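Local coordinates for coiled-coil and C2 domain-containing protein 1-like (Drosophila melanogaster, PDB 6EI6), which binds phosphatidylinositol monophosphates and regulates ESCRT-III in endosomal protein sorting, probably by preventing inappropriate polymerisation of its core subunit Shrub, at residues E43-K48 with E259-K264; Q80-L85 with W265-A270; E73-T78 with E102-N107; C53-D58 with L220-E225. All blocks are in the same frame, centred on the assembly; numbering follows the deposited sequence.

Contact 1. Residues E43-K48 with E259-K264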
loop_
_atom_site.group_PDB
_atom_site.type_symbol
_atom_site.label_atom_id
_atom_site.label_comp_id
_atom_site.label_asym_id
_atom_site.label_seq_id
_atom_site.Cartn_x
_atom_site.Cartn_y
_atom_site.Cartn_z
ATOM N N GLU A 43 -6.270 23.128 -7.380
ATOM C CA GLU A 43 -6.884 22.295 -6.359
ATOM C C GLU A 43 -6.411 20.842 -6.465
ATOM O O GLU A 43 -6.087 20.209 -5.450
ATOM C CB GLU A 43 -8.396 22.412 -6.488
ATOM C CG GLU A 43 -9.128 21.767 -5.364
ATOM C CD GLU A 43 -10.565 22.194 -5.305
ATOM O OE1 GLU A 43 -10.882 23.291 -5.857
ATOM O OE2 GLU A 43 -11.357 21.419 -4.713
ATOM N N GLU A 44 -6.341 20.303 -7.684
ATOM C CA GLU A 44 -5.797 18.959 -7.885
ATOM C C GLU A 44 -4.382 18.843 -7.340
ATOM O O GLU A 44 -4.043 17.862 -6.658
ATOM C CB GLU A 44 -5.801 18.609 -9.371
ATOM C CG GLU A 44 -7.175 18.392 -9.906
ATOM C CD GLU A 44 -7.657 16.977 -9.612
ATOM O OE1 GLU A 44 -6.799 16.040 -9.560
ATOM O OE2 GLU A 44 -8.885 16.806 -9.399
ATOM N N GLN A 45 -3.531 19.828 -7.671
ATOM C CA GLN A 45 -2.149 19.778 -7.229
ATOM C C GLN A 45 -2.068 19.744 -5.712
ATOM O O GLN A 45 -1.294 18.960 -5.144
ATOM C CB GLN A 45 -1.372 20.967 -7.779
ATOM C CG GLN A 45 0.073 21.019 -7.267
ATOM C CD GLN A 45 0.952 19.985 -7.954
ATOM O OE1 GLN A 45 0.696 19.625 -9.091
ATOM N NE2 GLN A 45 1.990 19.506 -7.263
ATOM N N LEU A 46 -2.872 20.579 -5.040
ATOM C CA LEU A 46 -2.841 20.631 -3.584
ATOM C C LEU A 46 -3.392 19.341 -2.989
ATOM O O LEU A 46 -2.836 18.814 -2.017
ATOM C CB LEU A 46 -3.631 21.852 -3.086
ATOM C CG LEU A 46 -2.999 23.227 -3.363
ATOM C CD1 LEU A 46 -4.011 24.383 -3.156
ATOM C CD2 LEU A 46 -1.746 23.443 -2.508
ATOM N N ALA A 47 -4.471 18.806 -3.577
ATOM C CA ALA A 47 -4.996 17.516 -3.136
ATOM C C ALA A 47 -3.952 16.409 -3.277
ATOM O O ALA A 47 -3.819 15.567 -2.377
ATOM C CB ALA A 47 -6.278 17.156 -3.905
ATOM N N LYS A 48 -3.180 16.401 -4.379
ATOM C CA LYS A 48 -2.106 15.408 -4.509
ATOM C C LYS A 48 -1.039 15.614 -3.452
ATOM O O LYS A 48 -0.484 14.645 -2.919
ATOM C CB LYS A 48 -1.448 15.466 -5.882
ATOM C CG LYS A 48 -2.200 14.800 -7.004
ATOM C CD LYS A 48 -1.449 14.970 -8.331
ATOM C CE LYS A 48 -2.314 14.505 -9.490
ATOM N NZ LYS A 48 -3.706 15.073 -9.421
ATOM N N GLU A 259 8.778 12.357 -6.792
ATOM C CA GLU A 259 9.841 13.314 -6.523
ATOM C C GLU A 259 9.649 14.589 -7.331
ATOM O O GLU A 259 9.923 15.683 -6.842
ATOM C CB GLU A 259 11.196 12.689 -6.823
ATOM C CG GLU A 259 11.704 11.805 -5.704
ATOM C CD GLU A 259 12.860 10.907 -6.145
ATOM O OE1 GLU A 259 13.056 10.729 -7.380
ATOM O OE2 GLU A 259 13.568 10.378 -5.250
ATOM N N HIS A 260 9.164 14.477 -8.565
ATOM C CA HIS A 260 8.933 15.687 -9.339
ATOM C C HIS A 260 7.942 16.595 -8.628
ATOM O O HIS A 260 8.167 17.807 -8.536
ATOM C CB HIS A 260 8.478 15.340 -10.757
ATOM C CG HIS A 260 9.501 14.554 -11.534
ATOM N ND1 HIS A 260 10.847 14.563 -11.218
ATOM C CD2 HIS A 260 9.376 13.727 -12.605
ATOM C CE1 HIS A 260 11.505 13.771 -12.050
ATOM N NE2 HIS A 260 10.637 13.250 -12.901
ATOM N N ILE A 261 6.871 16.018 -8.060
ATOM C CA ILE A 261 5.904 16.818 -7.311
ATOM C C ILE A 261 6.575 17.518 -6.137
ATOM O O ILE A 261 6.291 18.683 -5.835
ATOM C CB ILE A 261 4.741 15.932 -6.838
ATOM C CG1 ILE A 261 4.005 15.375 -8.060
ATOM C CG2 ILE A 261 3.813 16.701 -5.850
ATOM C CD1 ILE A 261 2.699 14.793 -7.722
ATOM N N THR A 262 7.457 16.820 -5.443
ATOM C CA THR A 262 8.060 17.450 -4.282
ATOM C C THR A 262 9.015 18.595 -4.671
ATOM O O THR A 262 9.318 19.451 -3.834
ATOM C CB THR A 262 8.736 16.373 -3.432
ATOM O OG1 THR A 262 8.802 16.845 -2.095
ATOM C CG2 THR A 262 10.123 16.049 -3.923
ATOM N N GLU A 263 9.448 18.656 -5.931
ATOM C CA GLU A 263 10.331 19.711 -6.389
ATOM C C GLU A 263 9.591 20.952 -6.831
ATOM O O GLU A 263 10.216 22.004 -6.987
ATOM C CB GLU A 263 11.196 19.213 -7.536
ATOM C CG GLU A 263 12.327 18.340 -7.060
ATOM C CD GLU A 263 12.755 17.375 -8.133
ATOM O OE1 GLU A 263 12.478 17.692 -9.327
ATOM O OE2 GLU A 263 13.345 16.309 -7.787
ATOM N N LYS A 264 8.290 20.854 -7.049
ATOM C CA LYS A 264 7.463 22.007 -7.338
ATOM C C LYS A 264 6.251 21.994 -6.409
ATOM O O LYS A 264 5.108 21.815 -6.810
ATOM C CB LYS A 264 7.058 22.035 -8.802
ATOM C CG LYS A 264 8.120 21.505 -9.720
ATOM C CD LYS A 264 7.890 21.949 -11.163
ATOM C CE LYS A 264 7.241 20.829 -11.987
ATOM N NZ LYS A 264 6.926 21.285 -13.379
#
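Q45 and I261 make the close part of this small contact, their side chains sliding past each other in opposite directions. The amide nitrogen of Q45, NE2, comes to 3.6 Å from the methyl CG2 of I261. Q45 gets there by extending away from its own backbone N (chi1 176°) and then bending at CG (chi2 75°), which carries the amide across the gap. The same NE2 lies 3.9 Å from the carbonyl O of K264, too far to count as a bond. Its hydrogen-bond partner is instead on its own helix, Q49 OE1 one turn on, so the amide has a polar anchor while it rests against the isoleucine.

The other flank is looser and faces solvent. K48 lays its aliphatic chain across the tip of I261 at roughly a right angle, CD to CD1 at 4.2 Å, and then leads away. Its ammonium turns back along its own helix, where NZ forms a salt bridge of 3.2 Å with E44 OE1. The charge is thus paired outside the interface, and what K48 offers I261 is the CD methylene. K264 contributes little beyond its backbone.

Helix 255-263 therefore sits lightly on helix 34-62. Deeper in, L46 of the latter packs against helix 66-91 and against L266 of strand 265-268, while E43 forms salt bridges with R87 and K90 of helix 66-91.

Contact 2. Residues Q80-L85 with W265-A270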
loop_
_atom_site.group_PDB
_atom_site.type_symbol
_atom_site.label_atom_id
_atom_site.label_comp_id
_atom_site.label_asym_id
_atom_site.label_seq_id
_atom_site.Cartn_x
_atom_site.Cartn_y
_atom_site.Cartn_z
ATOM N N GLN A 80 -3.658 21.680 3.642
ATOM C CA GLN A 80 -5.116 21.738 3.757
ATOM C C GLN A 80 -5.613 23.178 3.874
ATOM O O GLN A 80 -6.640 23.532 3.280
ATOM C CB GLN A 80 -5.583 20.902 4.953
ATOM C CG GLN A 80 -7.100 20.898 5.144
ATOM C CD GLN A 80 -7.830 20.145 4.048
ATOM O OE1 GLN A 80 -7.590 18.967 3.848
ATOM N NE2 GLN A 80 -8.723 20.827 3.330
ATOM N N LYS A 81 -4.903 24.024 4.631
ATOM C CA LYS A 81 -5.233 25.443 4.670
ATOM C C LYS A 81 -5.267 26.033 3.262
ATOM O O LYS A 81 -6.182 26.791 2.910
ATOM C CB LYS A 81 -4.225 26.208 5.538
ATOM C CG LYS A 81 -4.320 25.924 7.012
ATOM C CD LYS A 81 -3.748 27.068 7.857
ATOM C CE LYS A 81 -3.897 26.774 9.362
ATOM N NZ LYS A 81 -3.111 25.576 9.809
ATOM N N ASP A 82 -4.267 25.696 2.441
ATOM C CA ASP A 82 -4.203 26.280 1.105
ATOM C C ASP A 82 -5.320 25.731 0.239
ATOM O O ASP A 82 -5.957 26.481 -0.515
ATOM C CB ASP A 82 -2.822 26.032 0.477
ATOM C CG ASP A 82 -1.783 27.061 0.939
ATOM O OD1 ASP A 82 -2.183 28.024 1.665
ATOM O OD2 ASP A 82 -0.578 26.923 0.580
ATOM N N LEU A 83 -5.582 24.430 0.365
ATOM C CA LEU A 83 -6.735 23.807 -0.279
ATOM C C LEU A 83 -8.034 24.509 0.104
ATOM O O LEU A 83 -8.870 24.800 -0.759
ATOM C CB LEU A 83 -6.780 22.331 0.109
ATOM C CG LEU A 83 -7.526 21.337 -0.759
ATOM C CD1 LEU A 83 -7.480 21.681 -2.243
ATOM C CD2 LEU A 83 -6.887 19.992 -0.508
ATOM N N ASP A 84 -8.213 24.800 1.403
ATOM C CA ASP A 84 -9.426 25.487 1.857
ATOM C C ASP A 84 -9.497 26.897 1.292
ATOM O O ASP A 84 -10.570 27.362 0.889
ATOM C CB ASP A 84 -9.486 25.551 3.393
ATOM C CG ASP A 84 -9.548 24.181 4.052
ATOM O OD1 ASP A 84 -10.027 23.203 3.406
ATOM O OD2 ASP A 84 -9.106 24.092 5.228
ATOM N N LEU A 85 -8.362 27.601 1.288
ATOM C CA LEU A 85 -8.297 28.947 0.723
ATOM C C LEU A 85 -8.704 28.964 -0.748
ATOM O O LEU A 85 -9.369 29.901 -1.202
ATOM C CB LEU A 85 -6.882 29.498 0.872
ATOM C CG LEU A 85 -6.514 30.133 2.199
ATOM C CD1 LEU A 85 -5.032 30.497 2.181
ATOM C CD2 LEU A 85 -7.368 31.370 2.411
ATOM N N TRP A 265 6.510 22.199 -5.132
ATOM C CA TRP A 265 5.446 22.253 -4.155
ATOM C C TRP A 265 4.660 23.541 -4.361
ATOM O O TRP A 265 5.184 24.639 -4.134
ATOM C CB TRP A 265 6.051 22.193 -2.752
ATOM C CG TRP A 265 5.136 21.736 -1.685
ATOM C CD1 TRP A 265 4.554 22.507 -0.717
ATOM C CD2 TRP A 265 4.736 20.387 -1.417
ATOM N NE1 TRP A 265 3.811 21.724 0.130
ATOM C CE2 TRP A 265 3.913 20.416 -0.276
ATOM C CE3 TRP A 265 5.010 19.156 -2.025
ATOM C CZ2 TRP A 265 3.329 19.269 0.251
ATOM C CZ3 TRP A 265 4.438 18.020 -1.510
ATOM C CH2 TRP A 265 3.600 18.082 -0.377
ATOM N N LEU A 266 3.396 23.423 -4.758
ATOM C CA LEU A 266 2.569 24.617 -4.896
ATOM C C LEU A 266 2.192 25.127 -3.508
ATOM O O LEU A 266 1.760 24.350 -2.657
ATOM C CB LEU A 266 1.332 24.313 -5.724
ATOM C CG LEU A 266 0.555 25.480 -6.293
ATOM C CD1 LEU A 266 -0.052 25.092 -7.609
ATOM C CD2 LEU A 266 -0.525 25.972 -5.318
ATOM N N VAL A 267 2.374 26.433 -3.290
ATOM C CA VAL A 267 2.126 27.109 -2.014
ATOM C C VAL A 267 1.446 28.439 -2.322
ATOM O O VAL A 267 1.904 29.176 -3.198
ATOM C CB VAL A 267 3.446 27.356 -1.242
ATOM C CG1 VAL A 267 3.258 28.337 -0.080
ATOM C CG2 VAL A 267 4.087 26.072 -0.770
ATOM N N LEU A 268 0.361 28.766 -1.621
ATOM C CA LEU A 268 -0.235 30.078 -1.870
ATOM C C LEU A 268 0.637 31.191 -1.285
ATOM O O LEU A 268 1.324 31.005 -0.271
ATOM C CB LEU A 268 -1.632 30.165 -1.271
ATOM C CG LEU A 268 -2.570 29.034 -1.690
ATOM C CD1 LEU A 268 -3.917 29.182 -1.012
ATOM C CD2 LEU A 268 -2.724 28.928 -3.199
ATOM N N ASP A 269 0.644 32.347 -1.950
ATOM C CA ASP A 269 1.010 33.571 -1.237
ATOM C C ASP A 269 -0.120 33.882 -0.253
ATOM O O ASP A 269 -1.286 33.576 -0.524
ATOM C CB ASP A 269 1.218 34.737 -2.213
ATOM C CG ASP A 269 2.109 34.383 -3.409
ATOM O OD1 ASP A 269 2.695 33.272 -3.460
ATOM O OD2 ASP A 269 2.247 35.243 -4.306
ATOM N N ALA A 270 0.189 34.499 0.885
ATOM C CA ALA A 270 1.429 35.175 1.232
ATOM C C ALA A 270 2.473 34.175 1.670
ATOM O O ALA A 270 3.488 34.010 0.988
ATOM C CB ALA A 270 1.175 36.230 2.359
HETATM O O HOH W 1 0.891 24.382 0.046
#
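D82 and L268 approach from opposite directions, and the polar part of the contact is built on one carboxylate oxygen. D82 CG points away from its own carbonyl carbon (chi1 -83°), which sends the carboxylate to the strand. There the backbone N of L268 donates to D82 OD2 over 3.0 Å, nearly straight at 171° but well above the carboxylate plane, 61° out of it. A water also donates to OD2, at 3.0 Å, and gives its other hydrogen to the carbonyl O of L266 at 2.8 Å, joining two acceptors. With two donors, the carboxylate should be pinned in rotation.

The apolar part lies beside that bond. L268 CG sits over the carboxylate face that L268 N approaches, 3.4 Å from D82 CG, and L268 CD1 runs on to L85, reaching its CB at 3.5 Å. V267 turns its CB the other way and adds only a marginal touch to OD2. Further round helix 66-91, V86 also packs on L268.

On the helix itself, Q80 NE2 donates to D84 OD1 at 2.7 Å, away from the strand.

The strand runs at 61° to the helix, and L266 N is bonded to Q49 OE1 of helix 34-62. The whole is a two-stranded antiparallel sheet, strand 99-102 with the C-terminal strand 265-268, packed on the hairpin of helices 34-62 and 66-91.

Contact 3. Residues E73-T78 with E102-N107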
loop_
_atom_site.group_PDB
_atom_site.type_symbol
_atom_site.label_atom_id
_atom_site.label_comp_id
_atom_site.label_asym_id
_atom_site.label_seq_id
_atom_site.Cartn_x
_atom_site.Cartn_y
_atom_site.Cartn_z
ATOM N N GLU A 73 2.384 15.432 9.374
ATOM C CA GLU A 73 1.045 15.895 9.717
ATOM C C GLU A 73 0.980 17.416 9.660
ATOM O O GLU A 73 0.014 17.984 9.130
ATOM C CB GLU A 73 0.640 15.364 11.099
ATOM C CG GLU A 73 -0.596 16.002 11.722
ATOM C CD GLU A 73 -1.921 15.654 11.013
ATOM O OE1 GLU A 73 -1.921 14.913 9.992
ATOM O OE2 GLU A 73 -2.982 16.126 11.499
ATOM N N ASN A 74 2.017 18.091 10.171
ATOM C CA ASN A 74 2.048 19.552 10.125
ATOM C C ASN A 74 2.128 20.056 8.687
ATOM O O ASN A 74 1.536 21.086 8.347
ATOM C CB ASN A 74 3.230 20.079 10.936
ATOM C CG ASN A 74 3.018 19.964 12.431
ATOM O OD1 ASN A 74 1.943 20.251 12.936
ATOM N ND2 ASN A 74 4.057 19.559 13.146
ATOM N N LEU A 75 2.883 19.360 7.834
ATOM C CA LEU A 75 2.889 19.687 6.412
ATOM C C LEU A 75 1.496 19.515 5.796
ATOM O O LEU A 75 1.003 20.405 5.089
ATOM C CB LEU A 75 3.925 18.813 5.718
ATOM C CG LEU A 75 4.418 19.160 4.321
ATOM C CD1 LEU A 75 4.955 20.588 4.201
ATOM C CD2 LEU A 75 5.472 18.128 3.921
ATOM N N ALA A 76 0.826 18.395 6.098
ATOM C CA ALA A 76 -0.560 18.205 5.678
ATOM C C ALA A 76 -1.447 19.368 6.108
ATOM O O ALA A 76 -2.257 19.864 5.316
ATOM C CB ALA A 76 -1.104 16.891 6.238
ATOM N N LEU A 77 -1.314 19.814 7.361
ATOM C CA LEU A 77 -2.117 20.935 7.837
ATOM C C LEU A 77 -1.945 22.167 6.946
ATOM O O LEU A 77 -2.932 22.802 6.558
ATOM C CB LEU A 77 -1.761 21.270 9.296
ATOM C CG LEU A 77 -2.131 20.259 10.404
ATOM C CD1 LEU A 77 -2.043 20.928 11.806
ATOM C CD2 LEU A 77 -3.517 19.576 10.191
ATOM N N THR A 78 -0.702 22.513 6.590
ATOM C CA THR A 78 -0.514 23.709 5.778
ATOM C C THR A 78 -1.055 23.515 4.366
ATOM O O THR A 78 -1.594 24.459 3.782
ATOM C CB THR A 78 0.968 24.129 5.734
ATOM O OG1 THR A 78 1.740 23.137 5.037
ATOM C CG2 THR A 78 1.505 24.256 7.121
ATOM N N GLU A 102 7.672 26.075 -4.313
ATOM C CA GLU A 102 8.788 25.792 -3.413
ATOM C C GLU A 102 9.219 24.333 -3.531
ATOM O O GLU A 102 8.771 23.625 -4.440
ATOM C CB GLU A 102 8.401 26.113 -1.981
ATOM C CG GLU A 102 7.805 27.458 -1.850
ATOM C CD GLU A 102 7.483 27.801 -0.406
ATOM O OE1 GLU A 102 7.530 26.879 0.437
ATOM O OE2 GLU A 102 7.172 28.983 -0.126
ATOM N N LYS A 103 10.083 23.874 -2.626
ATOM C CA LYS A 103 10.475 22.476 -2.547
ATOM C C LYS A 103 10.193 21.936 -1.159
ATOM O O LYS A 103 10.158 22.678 -0.174
ATOM C CB LYS A 103 11.954 22.270 -2.848
ATOM C CG LYS A 103 12.337 22.602 -4.273
ATOM C CD LYS A 103 13.850 22.728 -4.402
ATOM C CE LYS A 103 14.278 22.597 -5.867
ATOM N NZ LYS A 103 13.860 21.274 -6.446
ATOM N N ARG A 104 10.006 20.625 -1.093
ATOM C CA ARG A 104 9.817 19.939 0.172
ATOM C C ARG A 104 10.631 18.662 0.136
ATOM O O ARG A 104 10.588 17.934 -0.859
ATOM C CB ARG A 104 8.344 19.611 0.412
ATOM C CG ARG A 104 7.507 20.808 0.704
ATOM C CD ARG A 104 7.965 21.468 1.991
ATOM N NE ARG A 104 7.125 22.624 2.265
ATOM C CZ ARG A 104 7.322 23.830 1.745
ATOM N NH1 ARG A 104 8.358 24.051 0.946
ATOM N NH2 ARG A 104 6.489 24.819 2.043
ATOM N N SER A 105 11.368 18.390 1.212
ATOM C CA SER A 105 12.160 17.168 1.297
ATOM C C SER A 105 11.258 16.070 1.844
ATOM O O SER A 105 10.958 16.033 3.038
ATOM C CB SER A 105 13.381 17.382 2.181
ATOM O OG SER A 105 13.941 18.676 1.976
ATOM N N PHE A 106 10.755 15.223 0.966
ATOM C CA PHE A 106 10.340 13.892 1.373
ATOM C C PHE A 106 11.529 13.002 1.099
ATOM O O PHE A 106 12.348 13.292 0.215
ATOM C CB PHE A 106 9.120 13.392 0.602
ATOM C CG PHE A 106 7.853 14.170 0.876
ATOM C CD1 PHE A 106 7.812 15.550 0.722
ATOM C CD2 PHE A 106 6.698 13.517 1.279
ATOM C CE1 PHE A 106 6.644 16.265 0.973
ATOM C CE2 PHE A 106 5.518 14.231 1.537
ATOM C CZ PHE A 106 5.498 15.603 1.381
ATOM N N ASN A 107 11.669 11.944 1.871
ATOM C CA ASN A 107 12.844 11.144 1.565
ATOM C C ASN A 107 12.401 9.844 0.919
ATOM O O ASN A 107 12.685 8.763 1.441
ATOM C CB ASN A 107 13.676 10.900 2.816
ATOM C CG ASN A 107 15.071 10.437 2.496
ATOM O OD1 ASN A 107 15.514 10.490 1.346
ATOM N ND2 ASN A 107 15.772 9.964 3.506
#
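L75 on the helix and R104 on an irregular extended run bring their CA atoms no nearer than 9.3 Å, so side chains alone bridge the gap. L75 does this with a forked end. Its CG extends away from the backbone N (chi1 -164°), which aims both methyls at the extended run, and each takes a different partner. CD1 comes up at the edge of the R104 guanidinium, near its plane, 3.5 Å from NE. CD2 reaches F106 CZ at 3.6 Å, meeting the ring obliquely from the opposite direction.

The leucine belongs to helix 66-91, the second arm of a helical hairpin, while R104 and F106 lie on the link that leads from strand 99-102 into the C2 beta-sandwich. The contact thus joins the outgoing chain to the hairpin it has just left.

R104 is held in place from its own side. NH1 and NH2 both donate to E102 OE1, at 3.0 and 2.8 Å, end-on and almost in the guanidinium plane. That salt bridge fixes the flat group and leaves its NE edge beside the leucine methyl. H100 NE2 bonds the other oxygen, E102 OE2, and so steadies the carboxylate in turn.

F106 is wedged between several elements: its ring meets F72 edge-to-face and W265 at about 40°. On the helix, T78 OG1 donates to the carbonyl O of L75 at 2.8 Å, back within its own turn.

Contact 4. Residues C53-D58 with L220-E225. With SO4 (sulfate ion), chain E.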
loop_
_atom_site.group_PDB
_atom_site.type_symbol
_atom_site.label_atom_id
_atom_site.label_comp_id
_atom_site.label_asym_id
_atom_site.label_seq_id
_atom_site.Cartn_x
_atom_site.Cartn_y
_atom_site.Cartn_z
ATOM N N CYS A 53 1.469 14.021 1.917
ATOM C CA CYS A 53 1.693 14.295 3.334
ATOM C C CYS A 53 1.128 13.191 4.213
ATOM O O CYS A 53 1.792 12.735 5.148
ATOM C CB CYS A 53 1.068 15.636 3.726
ATOM S SG CYS A 53 1.904 16.990 2.936
ATOM N N LYS A 54 -0.113 12.769 3.940
ATOM C CA LYS A 54 -0.768 11.768 4.782
ATOM C C LYS A 54 -0.096 10.407 4.644
ATOM O O LYS A 54 0.234 9.774 5.656
ATOM C CB LYS A 54 -2.255 11.707 4.443
ATOM C CG LYS A 54 -2.935 12.953 4.909
ATOM C CD LYS A 54 -4.378 13.030 4.532
ATOM C CE LYS A 54 -5.008 14.248 5.231
ATOM N NZ LYS A 54 -6.391 14.554 4.755
ATOM N N ASN A 55 0.160 9.968 3.399
ATOM C CA ASN A 55 0.879 8.717 3.157
ATOM C C ASN A 55 2.197 8.678 3.919
ATOM O O ASN A 55 2.487 7.711 4.638
ATOM C CB ASN A 55 1.152 8.519 1.658
ATOM C CG ASN A 55 -0.113 8.208 0.838
ATOM O OD1 ASN A 55 -1.201 8.068 1.379
ATOM N ND2 ASN A 55 0.038 8.132 -0.485
ATOM N N THR A 56 3.036 9.710 3.733
ATOM C CA THR A 56 4.335 9.740 4.402
ATOM C C THR A 56 4.163 9.775 5.919
ATOM O O THR A 56 4.851 9.046 6.647
ATOM C CB THR A 56 5.154 10.938 3.909
ATOM O OG1 THR A 56 5.509 10.737 2.544
ATOM C CG2 THR A 56 6.451 11.100 4.715
ATOM N N ARG A 57 3.231 10.599 6.410
ATOM C CA ARG A 57 2.893 10.579 7.829
ATOM C C ARG A 57 2.587 9.164 8.292
ATOM O O ARG A 57 3.071 8.718 9.342
ATOM C CB ARG A 57 1.695 11.491 8.102
ATOM C CG ARG A 57 1.174 11.424 9.504
ATOM C CD ARG A 57 -0.209 12.039 9.578
ATOM N NE ARG A 57 -1.178 11.186 8.886
ATOM C CZ ARG A 57 -2.389 11.567 8.491
ATOM N NH1 ARG A 57 -2.813 12.810 8.699
ATOM N NH2 ARG A 57 -3.166 10.700 7.861
ATOM N N ASP A 58 1.801 8.433 7.497
ATOM C CA ASP A 58 1.373 7.103 7.901
ATOM C C ASP A 58 2.535 6.127 7.873
ATOM O O ASP A 58 2.644 5.258 8.747
ATOM C CB ASP A 58 0.229 6.636 7.005
ATOM C CG ASP A 58 -1.070 7.331 7.334
ATOM O OD1 ASP A 58 -1.128 7.994 8.401
ATOM O OD2 ASP A 58 -2.024 7.230 6.532
ATOM N N LEU A 220 1.286 -0.085 -3.879
ATOM C CA LEU A 220 2.732 0.076 -3.829
ATOM C C LEU A 220 3.254 0.995 -4.932
ATOM O O LEU A 220 4.457 1.299 -4.956
ATOM C CB LEU A 220 3.426 -1.293 -3.887
ATOM C CG LEU A 220 3.133 -2.099 -2.614
ATOM C CD1 LEU A 220 3.779 -3.453 -2.668
ATOM C CD2 LEU A 220 3.530 -1.381 -1.331
ATOM N N GLU A 221 2.379 1.465 -5.827
ATOM C CA GLU A 221 2.797 2.441 -6.830
ATOM C C GLU A 221 3.145 3.774 -6.184
ATOM O O GLU A 221 4.096 4.449 -6.607
ATOM C CB GLU A 221 1.695 2.637 -7.863
ATOM C CG GLU A 221 1.586 1.512 -8.848
ATOM C CD GLU A 221 0.673 1.861 -9.987
ATOM O OE1 GLU A 221 -0.286 2.638 -9.742
ATOM O OE2 GLU A 221 0.927 1.369 -11.117
ATOM N N THR A 222 2.385 4.168 -5.161
ATOM C CA THR A 222 2.625 5.418 -4.461
ATOM C C THR A 222 2.912 5.250 -2.985
ATOM O O THR A 222 3.275 6.238 -2.345
ATOM C CB THR A 222 1.435 6.374 -4.616
ATOM O OG1 THR A 222 0.293 5.825 -3.959
ATOM C CG2 THR A 222 1.122 6.593 -6.077
ATOM N N LYS A 223 2.747 4.050 -2.425
ATOM C CA LYS A 223 3.098 3.771 -1.042
ATOM C C LYS A 223 4.182 2.705 -0.986
ATOM O O LYS A 223 4.465 1.996 -1.963
ATOM C CB LYS A 223 1.892 3.322 -0.222
ATOM C CG LYS A 223 0.979 4.459 0.138
ATOM C CD LYS A 223 -0.042 4.033 1.169
ATOM C CE LYS A 223 -1.424 4.231 0.647
ATOM N NZ LYS A 223 -1.478 3.608 -0.703
ATOM N N CYS A 224 4.810 2.598 0.168
ATOM C CA CYS A 224 5.950 1.713 0.247
ATOM C C CYS A 224 5.666 0.480 1.089
ATOM O O CYS A 224 6.556 -0.377 1.229
ATOM C CB CYS A 224 7.167 2.474 0.774
ATOM S SG CYS A 224 6.749 3.358 2.226
ATOM N N GLU A 225 4.457 0.359 1.640
ATOM C CA GLU A 225 4.036 -0.908 2.204
ATOM C C GLU A 225 2.520 -1.004 2.221
ATOM O O GLU A 225 1.810 0.003 2.314
ATOM C CB GLU A 225 4.606 -1.131 3.609
ATOM C CG GLU A 225 4.106 -0.220 4.682
ATOM C CD GLU A 225 4.987 1.013 4.856
ATOM O OE1 GLU A 225 6.239 0.892 4.810
ATOM O OE2 GLU A 225 4.415 2.112 5.011
HETATM S S SO4 E . -6.763 12.284 8.117
HETATM O O1 SO4 E . -5.914 13.439 8.438
HETATM O O2 SO4 E . -7.782 12.695 7.140
HETATM O O3 SO4 E . -5.958 11.172 7.580
HETATM O O4 SO4 E . -7.440 11.847 9.343
#
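The flat amide of N55 presents one face to K223, whose aliphatic chain passes over it at about a right angle. K223 CG lies 3.8 Å from N55 ND2, and CE comes to 3.9 Å from OD1, so the methylenes span the amide from one end to the other. The bend at chi3 (-121°) brings CE over the OD1 end of the amide. T222 OG1 is 4.2 Å from N55 ND2, too far for a bond.

A second flat group, the guanidinium of R57, lies on another side of the same helix. One of its faces is covered near the rim by K54 CA, and its edges take up anions. NE donates to D58 OD1 at 3.2 Å within a salt bridge, while NH1 and NH2 bond two oxygens of a sulfate ion, the closer being NH2 to O3 at 2.8 Å. K54 NZ adds a weak bond to the sulfate O2. NH1 has a further partner in E73 of helix 66-91. The sulfate probably came from the crystallisation liquor, and K54 and R57 together give it a basic cradle.

Segment 220-225 is the connection between strands 208-216 and 225-233, which lie in different sheets. Here a sheet-to-sheet loop of the C2 beta-sandwich rests on helix 34-62, with E225 OE1 bonded to H59, so the contact forms part of the junction between the helical hairpin and the C2 domain.

In the fold
This is the protein's C-terminal part: a helical hairpin and the phosphoinositide- and membrane-binding C2 domain. From the N terminus, helix 34-62 supplies the first segments of contacts 1 and 4, and helix 66-91 those of contacts 3 and 2. The chain closes the shortest loop at 102-107 (contact 3), as it leaves the hairpin for the C2 sandwich. It returns at 220-225 to close contact 4, then at 259-264 for contact 1, and ends at 265-270 with contact 2. Contact 3 nests within contact 4, and both nest within contact 1, whereas contact 2 crosses all three. The hairpin is tied to the sandwich and to the C-terminal helix and strand. W265 touching C53 links contacts 2 and 4.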